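Local atomic coordinates of replicase polyprotein 1a (PDB entry 3LD1), a protein that is of unknown function but is the nsp2 portion of a coronavirus polyprotein that is cut into replication proteins. Residues L19-S24 against I131-V136; R296-D301 against G317-L322; D301-D306 against E354-L359. The protein carries 3 engineered substitutions. One frame throughout, in Å; residues are numbered along the deposited sequence.

Contact 1. Residues L19-S24 against I131-V136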
ATOM      1  N   LEU A  19       2.424 -22.291  18.872  1.00 37.30           N
ATOM      2  CA  LEU A  19       3.085 -21.633  20.023  1.00 37.25           C
ATOM      3  C   LEU A  19       2.695 -20.159  19.958  1.00 39.25           C
ATOM      4  O   LEU A  19       1.964 -19.684  20.801  1.00 40.39           O
ATOM      5  CB  LEU A  19       4.586 -21.761  19.937  1.00 37.38           C
ATOM      6  CG  LEU A  19       5.453 -20.960  20.926  1.00 36.65           C
ATOM      7  CD1 LEU A  19       5.066 -21.249  22.384  1.00 36.56           C
ATOM      8  CD2 LEU A  19       6.951 -21.272  20.660  1.00 34.41           C
ATOM      9  N   PHE A  20       3.100 -19.439  18.918  1.00 40.61           N
ATOM     10  CA  PHE A  20       2.754 -18.011  18.858  1.00 42.20           C
ATOM     11  C   PHE A  20       1.249 -17.682  19.110  1.00 42.76           C
ATOM     12  O   PHE A  20       0.890 -16.631  19.648  1.00 42.63           O
ATOM     13  CB  PHE A  20       3.188 -17.358  17.519  1.00 42.81           C
ATOM     14  CG  PHE A  20       2.940 -15.831  17.480  1.00 42.95           C
ATOM     15  CD1 PHE A  20       3.757 -14.962  18.218  1.00 40.34           C
ATOM     16  CD2 PHE A  20       1.868 -15.297  16.740  1.00 40.21           C
ATOM     17  CE1 PHE A  20       3.506 -13.561  18.177  1.00 46.10           C
ATOM     18  CE2 PHE A  20       1.620 -13.914  16.655  1.00 38.94           C
ATOM     19  CZ  PHE A  20       2.401 -13.032  17.387  1.00 42.67           C
ATOM     20  N   PHE A  21       0.358 -18.569  18.709  1.00 43.26           N
ATOM     21  CA  PHE A  21      -1.039 -18.236  18.839  1.00 43.90           C
ATOM     22  C   PHE A  21      -1.612 -18.257  20.264  1.00 44.12           C
ATOM     23  O   PHE A  21      -2.841 -18.166  20.454  1.00 44.30           O
ATOM     24  CB  PHE A  21      -1.800 -19.173  17.946  1.00 44.64           C
ATOM     25  CG  PHE A  21      -1.701 -18.817  16.521  1.00 47.66           C
ATOM     26  CD1 PHE A  21      -1.347 -17.506  16.147  1.00 48.16           C
ATOM     27  CD2 PHE A  21      -2.038 -19.759  15.519  1.00 49.46           C
ATOM     28  CE1 PHE A  21      -1.273 -17.170  14.772  1.00 49.58           C
ATOM     29  CE2 PHE A  21      -1.948 -19.431  14.141  1.00 44.36           C
ATOM     30  CZ  PHE A  21      -1.570 -18.154  13.779  1.00 45.23           C
ATOM     31  N   TYR A  22      -0.742 -18.405  21.266  1.00 44.64           N
ATOM     32  CA  TYR A  22      -1.148 -18.236  22.663  1.00 44.52           C
ATOM     33  C   TYR A  22      -1.120 -16.783  23.050  1.00 45.45           C
ATOM     34  O   TYR A  22      -1.572 -16.447  24.141  1.00 45.59           O
ATOM     35  CB  TYR A  22      -0.215 -18.987  23.604  1.00 44.01           C
ATOM     36  CG  TYR A  22      -0.562 -20.428  23.746  1.00 43.05           C
ATOM     37  CD1 TYR A  22      -1.115 -20.918  24.968  1.00 43.72           C
ATOM     38  CD2 TYR A  22      -0.312 -21.346  22.684  1.00 40.03           C
ATOM     39  CE1 TYR A  22      -1.462 -22.332  25.109  1.00 42.62           C
ATOM     40  CE2 TYR A  22      -0.638 -22.728  22.829  1.00 42.72           C
ATOM     41  CZ  TYR A  22      -1.235 -23.176  24.056  1.00 42.26           C
ATOM     42  OH  TYR A  22      -1.573 -24.438  24.222  1.00 42.42           O
ATOM     43  N   THR A  23      -0.582 -15.932  22.163  1.00 46.77           N
ATOM     44  CA  THR A  23      -0.338 -14.518  22.442  1.00 47.49           C
ATOM     45  C   THR A  23      -1.615 -13.811  22.916  1.00 49.17           C
ATOM     46  O   THR A  23      -2.750 -14.205  22.529  1.00 48.21           O
ATOM     47  CB  THR A  23       0.205 -13.775  21.213  1.00 47.19           C
ATOM     48  OG1 THR A  23       0.661 -12.476  21.621  1.00 48.18           O
ATOM     49  CG2 THR A  23      -0.888 -13.634  20.149  1.00 46.16           C
ATOM     50  N   SER A  24      -1.419 -12.822  23.797  1.00 49.92           N
ATOM     51  CA  SER A  24      -2.549 -12.136  24.415  1.00 51.88           C
ATOM     52  C   SER A  24      -2.679 -10.847  23.631  1.00 52.33           C
ATOM     53  O   SER A  24      -3.699 -10.137  23.708  1.00 52.62           O
ATOM     54  CB  SER A  24      -2.334 -11.877  25.955  1.00 52.38           C
ATOM     55  OG  SER A  24      -1.022 -11.408  26.289  1.00 51.51           O
ATOM     56  N   ILE A 131      -8.223 -13.790  12.669  1.00 42.83           N
ATOM     57  CA  ILE A 131      -8.002 -13.630  11.270  1.00 41.98           C
ATOM     58  C   ILE A 131      -6.703 -12.924  10.994  1.00 43.14           C
ATOM     59  O   ILE A 131      -5.801 -13.453  10.306  1.00 42.76           O
ATOM     60  CB  ILE A 131      -9.163 -12.875  10.593  1.00 41.97           C
ATOM     61  CG1 ILE A 131     -10.478 -13.673  10.811  1.00 39.34           C
ATOM     62  CG2 ILE A 131      -8.815 -12.632   9.142  1.00 39.92           C
ATOM     63  CD1 ILE A 131     -11.397 -13.634   9.690  1.00 34.24           C
ATOM     64  N   LEU A 132      -6.530 -11.749  11.578  1.00 44.55           N
ATOM     65  CA  LEU A 132      -5.237 -11.087  11.359  1.00 44.16           C
ATOM     66  C   LEU A 132      -4.051 -11.991  11.715  1.00 42.37           C
ATOM     67  O   LEU A 132      -3.069 -11.909  11.061  1.00 42.72           O
ATOM     68  CB  LEU A 132      -5.154  -9.717  12.010  1.00 43.84           C
ATOM     69  CG  LEU A 132      -5.621  -8.346  11.448  1.00 47.82           C
ATOM     70  CD1 LEU A 132      -6.214  -8.193   9.974  1.00 48.50           C
ATOM     71  CD2 LEU A 132      -6.575  -7.721  12.516  1.00 47.36           C
ATOM     72  N   TRP A 133      -4.117 -12.854  12.711  1.00 41.92           N
ATOM     73  CA  TRP A 133      -2.929 -13.669  13.039  1.00 41.78           C
ATOM     74  C   TRP A 133      -2.714 -14.770  11.966  1.00 41.54           C
ATOM     75  O   TRP A 133      -1.564 -15.085  11.536  1.00 40.92           O
ATOM     76  CB  TRP A 133      -2.968 -14.287  14.461  1.00 42.55           C
ATOM     77  CG  TRP A 133      -2.964 -13.298  15.708  1.00 44.96           C
ATOM     78  CD1 TRP A 133      -3.901 -13.260  16.697  1.00 48.56           C
ATOM     79  CD2 TRP A 133      -1.982 -12.285  16.080  1.00 45.99           C
ATOM     80  NE1 TRP A 133      -3.616 -12.281  17.613  1.00 45.91           N
ATOM     81  CE2 TRP A 133      -2.433 -11.690  17.285  1.00 45.77           C
ATOM     82  CE3 TRP A 133      -0.793 -11.813  15.503  1.00 44.56           C
ATOM     83  CZ2 TRP A 133      -1.749 -10.661  17.926  1.00 45.70           C
ATOM     84  CZ3 TRP A 133      -0.092 -10.824  16.157  1.00 48.44           C
ATOM     85  CH2 TRP A 133      -0.584 -10.235  17.362  1.00 48.00           C
ATOM     86  N   LEU A 134      -3.825 -15.327  11.500  1.00 41.14           N
ATOM     87  CA  LEU A 134      -3.792 -16.294  10.381  1.00 41.61           C
ATOM     88  C   LEU A 134      -3.022 -15.669   9.194  1.00 41.23           C
ATOM     89  O   LEU A 134      -2.186 -16.334   8.538  1.00 40.42           O
ATOM     90  CB  LEU A 134      -5.205 -16.753   9.979  1.00 40.50           C
ATOM     91  CG  LEU A 134      -5.915 -17.533  11.114  1.00 41.85           C
ATOM     92  CD1 LEU A 134      -7.316 -17.945  10.758  1.00 41.26           C
ATOM     93  CD2 LEU A 134      -5.138 -18.776  11.612  1.00 39.36           C
ATOM     94  N   GLN A 135      -3.264 -14.372   9.009  1.00 40.02           N
ATOM     95  CA  GLN A 135      -2.732 -13.666   7.881  1.00 39.79           C
ATOM     96  C   GLN A 135      -1.266 -13.397   8.097  1.00 40.13           C
ATOM     97  O   GLN A 135      -0.586 -12.948   7.179  1.00 38.76           O
ATOM     98  CB  GLN A 135      -3.540 -12.408   7.555  1.00 38.69           C
ATOM     99  CG  GLN A 135      -4.924 -12.738   7.032  1.00 37.18           C
ATOM    100  CD  GLN A 135      -5.877 -11.554   7.175  1.00 39.43           C
ATOM    101  OE1 GLN A 135      -5.631 -10.723   8.028  1.00 43.73           O
ATOM    102  NE2 GLN A 135      -6.962 -11.457   6.335  1.00 36.04           N
ATOM    103  N   VAL A 136      -0.756 -13.734   9.273  1.00 40.49           N
ATOM    104  CA  VAL A 136       0.703 -13.643   9.478  1.00 42.63           C
ATOM    105  C   VAL A 136       1.282 -14.964   9.923  1.00 41.65           C
ATOM    106  O   VAL A 136       2.432 -15.026  10.335  1.00 42.88           O
ATOM    107  CB  VAL A 136       1.132 -12.466  10.480  1.00 43.24           C
ATOM    108  CG1 VAL A 136       0.889 -11.122   9.839  1.00 46.63           C
ATOM    109  CG2 VAL A 136       0.335 -12.519  11.757  1.00 44.91           C
TER

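Contact 2. Residues R296-D301 against G317-L322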
ATOM      1  N   ARG A 296      -2.617  39.261  -8.538  1.00 43.63           N
ATOM      2  CA  ARG A 296      -2.980  40.726  -8.389  1.00 43.41           C
ATOM      3  C   ARG A 296      -4.120  41.106  -9.255  1.00 42.59           C
ATOM      4  O   ARG A 296      -4.898  41.967  -8.846  1.00 44.22           O
ATOM      5  CB  ARG A 296      -1.820  41.692  -8.703  1.00 42.64           C
ATOM      6  CG  ARG A 296      -0.648  41.564  -7.731  1.00 47.21           C
ATOM      7  CD  ARG A 296       0.685  41.379  -8.454  1.00 52.24           C
ATOM      8  NE  ARG A 296       1.804  41.477  -7.527  1.00 57.70           N
ATOM      9  CZ  ARG A 296       2.539  42.584  -7.312  1.00 58.33           C
ATOM     10  NH1 ARG A 296       2.283  43.724  -7.972  1.00 55.91           N
ATOM     11  NH2 ARG A 296       3.548  42.543  -6.438  1.00 54.32           N
ATOM     12  N   GLY A 297      -4.205  40.520 -10.461  1.00 41.01           N
ATOM     13  CA  GLY A 297      -5.248  40.864 -11.460  1.00 39.89           C
ATOM     14  C   GLY A 297      -4.865  40.164 -12.763  1.00 42.86           C
ATOM     15  O   GLY A 297      -3.875  39.374 -12.840  1.00 40.36           O
ATOM     16  N   MET A 298      -5.656  40.423 -13.809  1.00 44.97           N
ATOM     17  CA  MET A 298      -5.429  39.821 -15.154  1.00 45.10           C
ATOM     18  C   MET A 298      -4.554  40.759 -15.912  1.00 45.37           C
ATOM     19  O   MET A 298      -4.796  41.952 -15.852  1.00 45.01           O
ATOM     20  CB  MET A 298      -6.719  39.741 -15.990  1.00 44.61           C
ATOM     21  CG  MET A 298      -6.581  38.822 -17.219  1.00 46.27           C
ATOM     22  SD  MET A 298      -6.555  37.034 -16.772  1.00 51.52           S
ATOM     23  CE  MET A 298      -8.333  36.874 -16.425  1.00 41.33           C
ATOM     24  N   ARG A 299      -3.600  40.222 -16.683  1.00 45.38           N
ATOM     25  CA  ARG A 299      -2.926  40.956 -17.757  1.00 44.41           C
ATOM     26  C   ARG A 299      -3.019  40.157 -19.078  1.00 44.79           C
ATOM     27  O   ARG A 299      -3.181  38.933 -19.033  1.00 44.33           O
ATOM     28  CB  ARG A 299      -1.465  41.152 -17.375  1.00 44.36           C
ATOM     29  CG  ARG A 299      -0.637  39.883 -17.341  1.00 45.31           C
ATOM     30  CD  ARG A 299       0.672  40.037 -16.637  1.00 42.48           C
ATOM     31  NE  ARG A 299       1.469  41.006 -17.335  1.00 50.47           N
ATOM     32  CZ  ARG A 299       2.323  41.859 -16.764  1.00 51.49           C
ATOM     33  NH1 ARG A 299       2.507  41.884 -15.441  1.00 47.08           N
ATOM     34  NH2 ARG A 299       2.981  42.692 -17.548  1.00 50.71           N
ATOM     35  N   ASN A 300      -2.872  40.827 -20.237  1.00 45.34           N
ATOM     36  CA  ASN A 300      -3.059  40.175 -21.565  1.00 44.98           C
ATOM     37  C   ASN A 300      -1.927  40.532 -22.535  1.00 44.90           C
ATOM     38  O   ASN A 300      -2.065  40.528 -23.760  1.00 44.70           O
ATOM     39  CB  ASN A 300      -4.391  40.570 -22.165  1.00 44.13           C
ATOM     40  CG  ASN A 300      -4.450  42.044 -22.444  1.00 45.99           C
ATOM     41  OD1 ASN A 300      -3.401  42.730 -22.377  1.00 46.54           O
ATOM     42  ND2 ASN A 300      -5.648  42.560 -22.757  1.00 39.47           N
ATOM     43  N   ASP A 301      -0.783  40.807 -21.962  1.00 45.51           N
ATOM     44  CA  ASP A 301       0.307  41.321 -22.739  1.00 46.91           C
ATOM     45  C   ASP A 301       1.371  40.296 -22.902  1.00 46.19           C
ATOM     46  O   ASP A 301       2.548  40.660 -23.032  1.00 47.13           O
ATOM     47  CB  ASP A 301       0.902  42.559 -22.034  1.00 48.32           C
ATOM     48  CG  ASP A 301       1.354  42.249 -20.607  1.00 52.03           C
ATOM     49  OD1 ASP A 301       0.736  41.399 -19.940  1.00 57.97           O
ATOM     50  OD2 ASP A 301       2.300  42.849 -20.123  1.00 55.94           O
ATOM     51  N   GLY A 317       1.940  37.283  -8.499  1.00 41.82           N
ATOM     52  CA  GLY A 317       1.932  37.468  -9.949  1.00 39.25           C
ATOM     53  C   GLY A 317       0.568  37.940 -10.436  1.00 38.90           C
ATOM     54  O   GLY A 317      -0.176  38.717  -9.740  1.00 38.02           O
ATOM     55  N   TRP A 318       0.210  37.453 -11.626  1.00 38.53           N
ATOM     56  CA  TRP A 318      -1.084  37.758 -12.293  1.00 39.14           C
ATOM     57  C   TRP A 318      -1.683  36.454 -12.910  1.00 39.10           C
ATOM     58  O   TRP A 318      -1.021  35.405 -12.989  1.00 39.23           O
ATOM     59  CB  TRP A 318      -0.865  38.818 -13.396  1.00 38.98           C
ATOM     60  CG  TRP A 318      -0.092  40.005 -12.913  1.00 41.61           C
ATOM     61  CD1 TRP A 318      -0.618  41.230 -12.480  1.00 41.81           C
ATOM     62  CD2 TRP A 318       1.350  40.116 -12.749  1.00 41.53           C
ATOM     63  NE1 TRP A 318       0.416  42.055 -12.071  1.00 43.90           N
ATOM     64  CE2 TRP A 318       1.618  41.406 -12.221  1.00 43.47           C
ATOM     65  CE3 TRP A 318       2.422  39.264 -12.999  1.00 41.85           C
ATOM     66  CZ2 TRP A 318       2.924  41.858 -11.945  1.00 45.14           C
ATOM     67  CZ3 TRP A 318       3.740  39.713 -12.694  1.00 45.19           C
ATOM     68  CH2 TRP A 318       3.969  41.008 -12.177  1.00 41.70           C
ATOM     69  N   SER A 319      -2.907  36.556 -13.406  1.00 38.19           N
ATOM     70  CA  SER A 319      -3.477  35.571 -14.266  1.00 37.83           C
ATOM     71  C   SER A 319      -3.393  36.129 -15.637  1.00 37.53           C
ATOM     72  O   SER A 319      -3.328  37.341 -15.782  1.00 38.37           O
ATOM     73  CB  SER A 319      -4.927  35.293 -13.884  1.00 36.53           C
ATOM     74  OG  SER A 319      -5.673  36.468 -13.807  1.00 41.74           O
ATOM     75  N   ALA A 320      -3.320  35.252 -16.634  1.00 37.52           N
ATOM     76  CA  ALA A 320      -3.318  35.601 -18.043  1.00 36.99           C
ATOM     77  C   ALA A 320      -3.985  34.440 -18.761  1.00 37.98           C
ATOM     78  O   ALA A 320      -3.821  33.277 -18.373  1.00 37.46           O
ATOM     79  CB  ALA A 320      -1.848  35.782 -18.549  1.00 37.34           C
ATOM     80  N   ILE A 321      -4.797  34.726 -19.761  1.00 37.94           N
ATOM     81  CA  ILE A 321      -5.377  33.616 -20.481  1.00 39.04           C
ATOM     82  C   ILE A 321      -4.496  33.204 -21.644  1.00 38.92           C
ATOM     83  O   ILE A 321      -4.454  33.894 -22.619  1.00 39.37           O
ATOM     84  CB  ILE A 321      -6.768  33.954 -20.989  1.00 38.98           C
ATOM     85  CG1 ILE A 321      -7.698  34.044 -19.773  1.00 40.43           C
ATOM     86  CG2 ILE A 321      -7.190  32.886 -21.986  1.00 36.90           C
ATOM     87  CD1 ILE A 321      -8.905  34.820 -20.037  1.00 38.47           C
ATOM     88  N   LEU A 322      -3.838  32.059 -21.531  1.00 38.79           N
ATOM     89  CA  LEU A 322      -2.893  31.575 -22.556  1.00 38.69           C
ATOM     90  C   LEU A 322      -3.374  30.301 -23.202  1.00 38.71           C
ATOM     91  O   LEU A 322      -3.963  29.414 -22.525  1.00 38.85           O
ATOM     92  CB  LEU A 322      -1.515  31.382 -21.940  1.00 38.43           C
ATOM     93  CG  LEU A 322      -1.035  32.596 -21.088  1.00 39.65           C
ATOM     94  CD1 LEU A 322       0.245  32.239 -20.327  1.00 40.96           C
ATOM     95  CD2 LEU A 322      -0.737  33.782 -21.959  1.00 32.27           C
TER
HETATM   96  O   HOH W   1      -5.236  37.664 -20.493  1.00 36.69           O

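Contact 3. Residues D301-D306 against E354-L359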
ATOM      1  N   ASP A 301      -0.783  40.807 -21.962  1.00 45.51           N
ATOM      2  CA  ASP A 301       0.307  41.321 -22.739  1.00 46.91           C
ATOM      3  C   ASP A 301       1.371  40.296 -22.902  1.00 46.19           C
ATOM      4  O   ASP A 301       2.548  40.660 -23.032  1.00 47.13           O
ATOM      5  CB  ASP A 301       0.902  42.559 -22.034  1.00 48.32           C
ATOM      6  CG  ASP A 301       1.354  42.249 -20.607  1.00 52.03           C
ATOM      7  OD1 ASP A 301       0.736  41.399 -19.940  1.00 57.97           O
ATOM      8  OD2 ASP A 301       2.300  42.849 -20.123  1.00 55.94           O
ATOM      9  N   LEU A 302       1.007  39.015 -22.879  1.00 45.86           N
ATOM     10  CA  LEU A 302       2.053  37.989 -22.964  1.00 44.74           C
ATOM     11  C   LEU A 302       1.763  36.871 -23.922  1.00 44.98           C
ATOM     12  O   LEU A 302       0.626  36.585 -24.216  1.00 45.92           O
ATOM     13  CB  LEU A 302       2.394  37.447 -21.616  1.00 43.27           C
ATOM     14  CG  LEU A 302       3.082  38.361 -20.621  1.00 43.82           C
ATOM     15  CD1 LEU A 302       2.825  37.973 -19.138  1.00 45.24           C
ATOM     16  CD2 LEU A 302       4.549  38.240 -20.847  1.00 41.37           C
ATOM     17  N   THR A 303       2.808  36.251 -24.421  1.00 44.77           N
ATOM     18  CA  THR A 303       2.683  35.111 -25.273  1.00 46.31           C
ATOM     19  C   THR A 303       3.422  33.959 -24.623  1.00 46.13           C
ATOM     20  O   THR A 303       4.510  34.148 -24.064  1.00 46.80           O
ATOM     21  CB  THR A 303       3.297  35.386 -26.649  1.00 46.06           C
ATOM     22  OG1 THR A 303       4.473  36.168 -26.472  1.00 49.94           O
ATOM     23  CG2 THR A 303       2.339  36.247 -27.499  1.00 49.83           C
ATOM     24  N   LEU A 304       2.804  32.780 -24.697  1.00 46.89           N
ATOM     25  CA  LEU A 304       3.296  31.533 -24.179  1.00 46.65           C
ATOM     26  C   LEU A 304       4.230  30.930 -25.192  1.00 47.75           C
ATOM     27  O   LEU A 304       3.842  30.653 -26.292  1.00 47.58           O
ATOM     28  CB  LEU A 304       2.126  30.569 -24.014  1.00 46.29           C
ATOM     29  CG  LEU A 304       2.082  29.487 -22.919  1.00 45.14           C
ATOM     30  CD1 LEU A 304       1.381  28.215 -23.346  1.00 38.19           C
ATOM     31  CD2 LEU A 304       3.446  29.141 -22.423  1.00 43.75           C
ATOM     32  N   LEU A 305       5.457  30.706 -24.796  1.00 49.36           N
ATOM     33  CA  LEU A 305       6.370  30.002 -25.609  1.00 52.23           C
ATOM     34  C   LEU A 305       6.258  28.526 -25.314  1.00 54.77           C
ATOM     35  O   LEU A 305       5.928  28.101 -24.196  1.00 55.02           O
ATOM     36  CB  LEU A 305       7.767  30.442 -25.257  1.00 52.03           C
ATOM     37  CG  LEU A 305       8.067  31.909 -25.544  1.00 53.42           C
ATOM     38  CD1 LEU A 305       9.370  32.299 -24.825  1.00 51.60           C
ATOM     39  CD2 LEU A 305       8.154  32.169 -27.077  1.00 54.92           C
ATOM     40  N   ASP A 306       6.566  27.725 -26.311  1.00 57.38           N
ATOM     41  CA  ASP A 306       6.529  26.299 -26.133  1.00 60.78           C
ATOM     42  C   ASP A 306       7.841  25.866 -25.453  1.00 61.10           C
ATOM     43  O   ASP A 306       8.751  25.431 -26.148  1.00 62.48           O
ATOM     44  CB  ASP A 306       6.383  25.707 -27.534  1.00 61.97           C
ATOM     45  CG  ASP A 306       6.483  24.190 -27.557  1.00 67.81           C
ATOM     46  OD1 ASP A 306       5.530  23.550 -28.080  1.00 72.74           O
ATOM     47  OD2 ASP A 306       7.530  23.632 -27.110  1.00 70.94           O
ATOM     48  N   GLU A 354       7.169  35.627 -23.471  1.00 58.38           N
ATOM     49  CA  GLU A 354       7.745  36.850 -24.069  1.00 60.59           C
ATOM     50  C   GLU A 354       6.705  37.882 -23.935  1.00 61.84           C
ATOM     51  O   GLU A 354       5.516  37.582 -24.144  1.00 61.56           O
ATOM     52  CB  GLU A 354       7.812  36.689 -25.555  1.00 60.61           C
ATOM     53  CG  GLU A 354       9.108  36.886 -26.197  1.00 63.77           C
ATOM     54  CD  GLU A 354       9.094  36.060 -27.452  1.00 66.79           C
ATOM     55  OE1 GLU A 354       9.982  35.192 -27.631  1.00 69.22           O
ATOM     56  OE2 GLU A 354       8.115  36.222 -28.216  1.00 67.62           O
ATOM     57  N   ARG A 355       7.122  39.112 -23.675  1.00 64.13           N
ATOM     58  CA  ARG A 355       6.194  40.223 -23.817  1.00 66.59           C
ATOM     59  C   ARG A 355       5.908  40.417 -25.320  1.00 67.73           C
ATOM     60  O   ARG A 355       6.812  40.250 -26.150  1.00 67.67           O
ATOM     61  CB  ARG A 355       6.756  41.477 -23.163  1.00 66.61           C
ATOM     62  CG  ARG A 355       5.672  42.390 -22.571  1.00 69.61           C
ATOM     63  CD  ARG A 355       6.330  43.624 -21.977  1.00 75.05           C
ATOM     64  NE  ARG A 355       7.627  43.231 -21.411  1.00 79.37           N
ATOM     65  CZ  ARG A 355       8.194  43.784 -20.341  1.00 80.01           C
ATOM     66  NH1 ARG A 355       7.586  44.790 -19.709  1.00 79.37           N
ATOM     67  NH2 ARG A 355       9.376  43.320 -19.919  1.00 79.74           N
ATOM     68  N   VAL A 356       4.646  40.692 -25.661  1.00 69.13           N
ATOM     69  CA  VAL A 356       4.242  40.928 -27.048  1.00 71.00           C
ATOM     70  C   VAL A 356       5.068  42.015 -27.756  1.00 72.61           C
ATOM     71  O   VAL A 356       5.342  43.082 -27.161  1.00 72.37           O
ATOM     72  CB  VAL A 356       2.791  41.420 -27.100  1.00 70.93           C
ATOM     73  CG1 VAL A 356       1.837  40.281 -26.852  1.00 71.27           C
ATOM     74  CG2 VAL A 356       2.563  42.610 -26.090  1.00 71.37           C
ATOM     75  N   VAL A 357       5.434  41.759 -29.020  1.00 74.31           N
ATOM     76  CA  VAL A 357       6.025  42.790 -29.931  1.00 76.05           C
ATOM     77  C   VAL A 357       4.997  43.676 -30.716  1.00 76.61           C
ATOM     78  O   VAL A 357       4.004  43.191 -31.255  1.00 76.57           O
ATOM     79  CB  VAL A 357       7.089  42.172 -30.924  1.00 76.57           C
ATOM     80  CG1 VAL A 357       8.534  42.451 -30.447  1.00 76.37           C
ATOM     81  CG2 VAL A 357       6.836  40.627 -31.169  1.00 76.74           C
ATOM     82  N   CYS A 358       5.257  44.979 -30.758  1.00 77.44           N
ATOM     83  CA  CYS A 358       4.440  45.959 -31.513  1.00 78.83           C
ATOM     84  C   CYS A 358       5.004  46.314 -32.892  1.00 77.69           C
ATOM     85  O   CYS A 358       6.231  46.350 -33.095  1.00 77.02           O
ATOM     86  CB  CYS A 358       4.342  47.306 -30.754  1.00 79.45           C
ATOM     87  SG  CYS A 358       3.794  47.170 -29.046  1.00 86.83           S
ATOM     88  N   LEU A 359       4.098  46.674 -33.797  1.00 76.53           N
ATOM     89  CA  LEU A 359       4.470  47.064 -35.140  1.00 75.33           C
ATOM     90  C   LEU A 359       5.186  48.425 -35.178  1.00 75.49           C
ATOM     91  O   LEU A 359       4.555  49.482 -35.157  1.00 75.95           O
ATOM     92  CB  LEU A 359       3.217  47.089 -36.006  1.00 74.31           C
ATOM     93  CG  LEU A 359       3.261  46.358 -37.340  1.00 70.67           C
ATOM     94  CD1 LEU A 359       2.227  47.047 -38.142  1.00 65.84           C
ATOM     95  CD2 LEU A 359       4.645  46.359 -38.005  1.00 63.98           C
TER

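Contact 1. Residues L19-S24 against I131-V136
Phe20 points the edge of its ring at the face of Trp133. This T-shaped pair joins the C-terminal end of helix 13-20 to helix 128-134 in a buried, helical part of the fold. The planes of the Phe20 ring and the six-membered indole ring stand at 81°. CE2 and CZ form the leading edge, and Phe20 CE2 comes to 3.4 Å from Trp133 CE3. A chi1 of -175° turns the Phe20 ring away from its own backbone N and out to the indole. Phe21 meets the base of the same tryptophan. Phe21 and Trp133 run antiparallel past one another, which brings Phe21 CE1 to 3.4 Å from Trp133 CB. Phe21 CE2 touches the methyl Leu134 CD2 at 4.1 Å. Outside the pair, helix 30-46 lays Ala33 and Val36 against Trp133, and Phe94 and Tyr98 extend the aromatic cluster around Phe21. No hydrogen bond crosses between the two segments, so apolar and aromatic contacts join them. A type I turn from Phe20 to Thr23 brings the last partner in. The methyl carbon Thr23 CG2 makes an off-centre CH-pi contact, 4.2 Å from the centroid of the five-membered ring of Trp133.

Contact 2. Residues R296-D301 against G317-L322
Trp318 is sandwiched between two arginines where strands 291-298 and 316-322 run side by side as a parallel pair. Arg299 covers one face of the indole. Its NH1 sits over the centre of the ring system, and its CZ lies 4.5 Å from the centroid of the six-membered ring of Trp318. This is a cation-pi contact. The guanidinium is not laid flat on the ring: the two planes are 84° apart, and an edge of the guanidinium meets the indole. Arg296 covers the opposite face with aliphatic carbon. Its CD makes a CH-pi contact 4.1 Å from the centroid of the five-membered ring of Trp318. At the indole edge, near the ring plane, lies Gly297 O.

The backbone sets this register. Arg296 N bonds to Gly317 O at 2.8 Å. Gly297 O then accepts from Ser319 N, and Arg299 N reaches Ser319 O at 3.0 Å. Farther along, a water takes over from the direct bonds, donating to Arg299 O and accepting from Ile321 N. Met298 and Ser319 share a face of the sheet, and Met298 SD packs 3.1 Å from Ser319 OG.

A second shell holds the arginines. Asp301 takes Arg299 side-on, with Arg299 NE 2.7 Å from Asp301 OD1 and Arg299 NH2 2.7 Å from Asp301 OD2. Both oxygens use their syn lone pairs, close to the guanidinium plane. NH1 is the nitrogen turned to the tryptophan. Arg296 NH2 is paired in turn with Glu316. Val329 of the neighbouring strand 325-332 also packs on Trp318 and Arg299. The carboxylate of Asp301 probably balances the charge of Arg299, and its two bonds limit the rotation of the guanidinium whose NH1 covers Trp318.

Contact 3. Residues D301-D306 against E354-L359
Thr303 and Glu354 form the tight part of this contact, an antiparallel hydrogen-bonded pair between strands 302-308 and 345-355. Thr303 N gives to Glu354 O at 3.0 Å, and Glu354 N returns a bond to Thr303 O at 3.1 Å. The threonine hydroxyl adds a third link, with Thr303 OG1 2.9 Å from Glu354 O. It comes from above the carbonyl plane, whereas the amide approaches nearly head-on. Thr303 OG1 lies between the backbone N and the carbonyl carbon (chi1 38°), which turns it toward the neighbouring strand. Leu302 faces the other way; its CD2 still packs 3.5 Å from Glu354 O, and its side chain also meets Cys353 and Phe336.

Leu305 continues the pairing with Cys352, but toward the C-terminus it slackens. There Val356 N makes a weak bond to Asp301 O, at 3.4 Å. Val356 CG1 brushes Thr303 CG2 at 4.1 Å. Arg355 lies alongside Asp301, but the charged groups stay apart: Asp301 OD2 is 5.5 Å from Arg355 NE, and that carboxylate is bound by Arg299. On the outer side the exposed Glu354 extends across Leu305, its OE1 3.6 Å from Leu305 CD2. The double grip on Glu354 O holds the strand just before the exposed tail, with the non-hydrogen-bonded pair Leu302-Arg355 beyond it, while attraction between Asp301 and Arg355 is probably weak.

Overall arrangement
Contact 1 lies within the helical half of an elongated chain. It comes first in sequence and joins helices 13-20 and 128-134. Contacts 2 and 3 lie far out in the C-terminal mixed sheet, on the opposite side of the chain's centre, about 62 and 68 Å from contact 1 between centres. Their own centres are about 13 Å apart. Their segments alternate along the chain and share Asp301. Leu322 of contact 2 packs on Leu302 and Leu304 of contact 3. Strand 345-355 pairs with both 291-298 and 302-308, so one sheet carries both contacts. Contact 1 does not touch them; the nearest atoms are about 50 Å apart.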